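Side-chain contacts in DUF1611 domain-containing protein (Anabaena variabilis, PDB 2OBN), which is of unknown function but joins a Rossmann-like domain to a P-loop domain, a pairing consistent with nucleotide binding: residues S144-T149 against M218-G223; S184-T189 against M195-G200. The protein carries 2 engineered substitutions. All blocks are in the same frame, centred on the assembly; numbering follows the deposited sequence.

Interaction 1. Residues S144-T149 against M218-G223; sequences SGAART and MVMRYG
The bent side chain of Met-220, a selenomethionine in the crystal, lies over the start of the 3-10 turn 146-149, its SE 3.5 Å from Ala-146 O. The contact belongs to the P-loop domain: residues 219 and 220 of helix 208-222 pack against the loop that leads into strand 153-159 of its parallel sheet. CG of Met-220 sits beside the backbone N (chi1 -64°), and further bends at chi2 and chi3 fold the chain so that SE also meets Ala-146 CB at 4.0 Å and Ala-147 CA at 3.7 Å. A long, unbranched methionine-type chain suits this place, since it can follow an uneven backbone surface. At the next residue of the 3-10 segment, Ala-147 CB touches Val-219 CG1 at 3.8 Å; with chi1 at 167° that methyl stands anti to the backbone N of Val-219. The two small alanines let the backbones approach closely, with Ala-147 and Met-220 CA atoms 6.1 Å apart.

No hydrogen bond crosses between the two segments, but Glu-216, earlier on the same helix, accepts from the N atoms of Ser-144 and Ala-146. The turn also braces itself: Thr-149 OG1 bonds to Ala-146 O, and Gly-145 O is gripped from opposite faces by Arg-148 N and by Arg-148 NH1, the latter at 3.1 Å with the oxygen in the guanidinium plane.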
# COMPACT_ATOMS: atom_id res chain seq x y z
N SER B 144 -4.21 13.24 4.71
CA SER B 144 -5.54 13.84 4.90
C SER B 144 -6.04 14.61 3.67
O SER B 144 -6.98 15.40 3.79
CB SER B 144 -5.48 14.81 6.09
OG SER B 144 -4.65 15.92 5.80
N GLY B 145 -5.45 14.36 2.51
CA GLY B 145 -5.82 15.09 1.29
C GLY B 145 -5.39 16.56 1.28
O GLY B 145 -5.95 17.37 0.52
N ALA B 146 -4.37 16.90 2.09
CA ALA B 146 -3.88 18.29 2.24
C ALA B 146 -3.31 18.90 0.97
O ALA B 146 -3.25 20.12 0.88
CB ALA B 146 -2.83 18.37 3.34
N ALA B 147 -2.88 18.06 0.02
CA ALA B 147 -2.31 18.53 -1.23
C ALA B 147 -3.34 19.22 -2.13
O ALA B 147 -2.95 20.00 -2.99
CB ALA B 147 -1.68 17.37 -1.97
N ARG B 148 -4.63 18.96 -1.93
CA ARG B 148 -5.70 19.57 -2.72
C ARG B 148 -5.70 21.08 -2.57
O ARG B 148 -6.27 21.79 -3.40
CB ARG B 148 -7.06 19.05 -2.27
CG ARG B 148 -7.58 19.69 -1.02
CD ARG B 148 -8.77 18.96 -0.45
NE ARG B 148 -9.36 19.72 0.65
CZ ARG B 148 -8.84 19.82 1.88
NH1 ARG B 148 -7.70 19.21 2.23
NH2 ARG B 148 -9.48 20.55 2.79
N THR B 149 -5.12 21.53 -1.46
CA THR B 149 -4.97 22.93 -1.08
C THR B 149 -3.87 23.69 -1.85
O THR B 149 -3.83 24.93 -1.81
CB THR B 149 -4.51 22.96 0.39
OG1 THR B 149 -5.39 22.17 1.20
CG2 THR B 149 -4.49 24.30 0.93
N MSE B 218 5.89 14.63 0.68
CA MSE B 218 6.80 15.13 -0.35
C MSE B 218 6.15 16.24 -1.17
O MSE B 218 6.77 17.26 -1.46
CB MSE B 218 7.22 13.97 -1.27
CG MSE B 218 8.21 14.35 -2.36
SE MSE B 218 8.79 12.80 -3.41
CE MSE B 218 7.03 12.21 -3.82
N VAL B 219 4.90 16.01 -1.54
CA VAL B 219 4.12 16.97 -2.34
C VAL B 219 3.89 18.28 -1.57
O VAL B 219 3.93 19.36 -2.17
CB VAL B 219 2.79 16.34 -2.78
CG1 VAL B 219 1.82 17.37 -3.32
CG2 VAL B 219 3.05 15.21 -3.83
N MSE B 220 3.66 18.21 -0.27
CA MSE B 220 3.50 19.44 0.52
C MSE B 220 4.82 20.19 0.72
O MSE B 220 4.83 21.39 0.93
CB MSE B 220 2.89 19.13 1.89
CG MSE B 220 1.49 18.58 1.86
SE MSE B 220 0.22 19.82 1.13
CE MSE B 220 0.17 21.11 2.54
N ARG B 221 5.93 19.47 0.64
CA ARG B 221 7.26 20.04 0.83
C ARG B 221 7.68 21.00 -0.29
O ARG B 221 8.36 21.98 -0.03
CB ARG B 221 8.29 18.90 1.02
CG ARG B 221 9.75 19.32 1.16
CD ARG B 221 10.54 18.40 2.11
NE ARG B 221 10.22 16.98 1.97
N TYR B 222 7.23 20.75 -1.52
CA TYR B 222 7.61 21.58 -2.67
C TYR B 222 6.46 22.34 -3.34
O TYR B 222 6.71 23.32 -4.02
CB TYR B 222 8.30 20.71 -3.74
CG TYR B 222 9.49 19.97 -3.19
CD1 TYR B 222 10.71 20.62 -2.96
CD2 TYR B 222 9.40 18.61 -2.86
CE1 TYR B 222 11.81 19.93 -2.42
CE2 TYR B 222 10.48 17.91 -2.35
CZ TYR B 222 11.68 18.57 -2.12
OH TYR B 222 12.74 17.87 -1.60
N GLY B 223 5.23 21.90 -3.11
CA GLY B 223 4.03 22.44 -3.77
C GLY B 223 3.78 23.93 -3.83
O GLY B 223 3.24 24.43 -4.81

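Interaction 2. Residues S184-T189 against M195-G200; sequences SKFLAT and MLEGDG
Strand 184-187 runs out into a loop where the chain, having left helix 191-197, returns beside it, and the backbones come nearest at Ala-188 and Gly-200, whose CA atoms are 4.9 Å apart. No direct hydrogen bond joins the two segments; a water bridges them instead, accepting from Ala-188 N at 3.0 Å and donating to Asp-199 O at 2.9 Å. Ala-188 CB points across the gap and rests 3.7 Å from Asp-199 O, a spot for a small side chain. Gly-200 has its own reason: a CB would strike Ala-188 O and, at these backbone angles, Asp-199 O. Gly-198, with positive phi, lets the chain turn away after the helix, and Asp-199 steadies the return by accepting from Gly-200 N through OD1, on the anti side of the carboxylate.

The main side-chain meeting is between Phe-186 and Glu-197. Glu-197 CG lies in the plane of the ring at its edge, 3.6 Å from Phe-186 CD2. The chain is bent at chi2 (-64°), and Glu-197 OE2 comes obliquely to 3.6 Å from Phe-186 CD2. The carboxylate and ring planes stand 62° apart. Glutamate suits the place because its methylene CG packs on the ring while its carboxylate lies near Lys-185, whose NZ, 4.8 Å from Glu-197 OE1, is too far for a salt bridge but may ease the negative charge. The buried ring also packs on Ser-170 and Leu-171 of helix 166-179. Replacing Phe-186 with an alanine would probably open a gap beside that helix and leave Glu-197 CG without the ring edge it rests on. From edge strand 184-187 the chain passes through helices 191-197 and 208-222 to the neighbouring parallel strand 228-231, a beta-alpha-beta connection of an alpha/beta P-loop domain.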
# COMPACT_ATOMS: atom_id res chain seq x y z
N SER B 184 9.12 24.24 -12.67
CA SER B 184 8.73 22.83 -12.66
C SER B 184 9.60 21.98 -11.74
O SER B 184 10.81 22.22 -11.62
CB SER B 184 8.84 22.29 -14.10
OG SER B 184 8.44 20.94 -14.21
N LYS B 185 8.97 21.02 -11.06
CA LYS B 185 9.70 20.08 -10.22
C LYS B 185 9.25 18.63 -10.46
O LYS B 185 8.06 18.35 -10.52
CB LYS B 185 9.53 20.36 -8.74
CG LYS B 185 10.75 19.83 -7.97
CD LYS B 185 10.56 19.63 -6.52
CE LYS B 185 11.92 19.45 -5.82
NZ LYS B 185 12.94 18.63 -6.54
N PHE B 186 10.24 17.75 -10.60
CA PHE B 186 10.01 16.31 -10.75
C PHE B 186 10.15 15.69 -9.35
O PHE B 186 11.07 16.03 -8.62
CB PHE B 186 11.04 15.71 -11.71
CG PHE B 186 11.07 14.20 -11.69
CD1 PHE B 186 10.13 13.46 -12.37
CD2 PHE B 186 12.05 13.53 -10.95
CE1 PHE B 186 10.15 12.06 -12.32
CE2 PHE B 186 12.07 12.15 -10.89
CZ PHE B 186 11.11 11.41 -11.58
N LEU B 187 9.22 14.80 -8.98
CA LEU B 187 9.22 14.12 -7.67
C LEU B 187 9.33 12.62 -7.84
O LEU B 187 8.50 12.00 -8.49
CB LEU B 187 7.96 14.46 -6.89
CG LEU B 187 7.84 15.93 -6.50
CD1 LEU B 187 6.52 16.16 -5.81
CD2 LEU B 187 8.99 16.34 -5.61
N ALA B 188 10.38 12.05 -7.26
CA ALA B 188 10.68 10.63 -7.39
C ALA B 188 9.90 9.82 -6.38
O ALA B 188 9.78 10.22 -5.23
CB ALA B 188 12.19 10.39 -7.20
N THR B 189 9.41 8.66 -6.82
CA THR B 189 8.58 7.77 -6.01
C THR B 189 9.05 6.28 -6.03
O THR B 189 8.35 5.40 -5.51
CB THR B 189 7.15 7.83 -6.52
OG1 THR B 189 7.14 7.42 -7.89
CG2 THR B 189 6.60 9.25 -6.41
N MSE B 195 17.46 7.54 -6.64
CA MSE B 195 18.89 7.49 -6.99
C MSE B 195 19.28 8.58 -7.99
O MSE B 195 20.37 9.16 -7.89
CB MSE B 195 19.28 6.12 -7.54
CG MSE B 195 19.53 5.12 -6.44
SE MSE B 195 19.97 3.37 -7.08
CE MSE B 195 18.25 2.60 -7.13
N LEU B 196 18.38 8.88 -8.93
CA LEU B 196 18.61 9.96 -9.88
C LEU B 196 18.57 11.34 -9.24
O LEU B 196 19.45 12.16 -9.46
CB LEU B 196 17.59 9.93 -11.01
CG LEU B 196 17.81 8.90 -12.11
CD1 LEU B 196 16.69 9.04 -13.12
CD2 LEU B 196 19.17 9.11 -12.77
N GLU B 197 17.51 11.59 -8.49
CA GLU B 197 17.31 12.90 -7.88
C GLU B 197 18.10 13.09 -6.61
O GLU B 197 18.39 14.22 -6.23
CB GLU B 197 15.83 13.14 -7.61
CG GLU B 197 15.00 13.26 -8.88
CD GLU B 197 15.40 14.47 -9.72
OE1 GLU B 197 15.57 15.57 -9.15
OE2 GLU B 197 15.53 14.32 -10.95
N GLY B 198 18.42 11.99 -5.94
CA GLY B 198 19.12 12.03 -4.67
C GLY B 198 18.14 12.26 -3.52
O GLY B 198 18.57 12.40 -2.37
N ASP B 199 16.84 12.31 -3.83
CA ASP B 199 15.82 12.53 -2.82
C ASP B 199 14.45 12.06 -3.36
O ASP B 199 14.29 11.78 -4.55
CB ASP B 199 15.77 14.02 -2.43
CG ASP B 199 15.28 14.25 -1.00
OD1 ASP B 199 14.54 13.39 -0.43
OD2 ASP B 199 15.64 15.30 -0.43
N GLY B 200 13.46 11.99 -2.47
CA GLY B 200 12.12 11.56 -2.80
C GLY B 200 11.75 10.42 -1.88
O GLY B 200 12.22 10.38 -0.75
O HOH W 1 12.38 13.62 -5.63

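Followed from the N terminus, the chain first completes the parallel sheet that ends with strand 130-132, then reaches 144-149, passes through strand 153-159 and helix 166-179, and enters strand 184-187. Interaction 2 closes a short loop around helix 191-197, where the chain after that helix returns to the end of strand 184-187. Interaction 1 closes a much longer one when the chain reaches 218-223, so interaction 2 is nested inside it. Their centres are about 16 Å apart, yet they touch: Met-218 packs on Ala-188 and Gly-200, and Tyr-222 on Lys-185 and Leu-187. Together they tie the edge strand, its following helices and the entry loop into one P-loop domain.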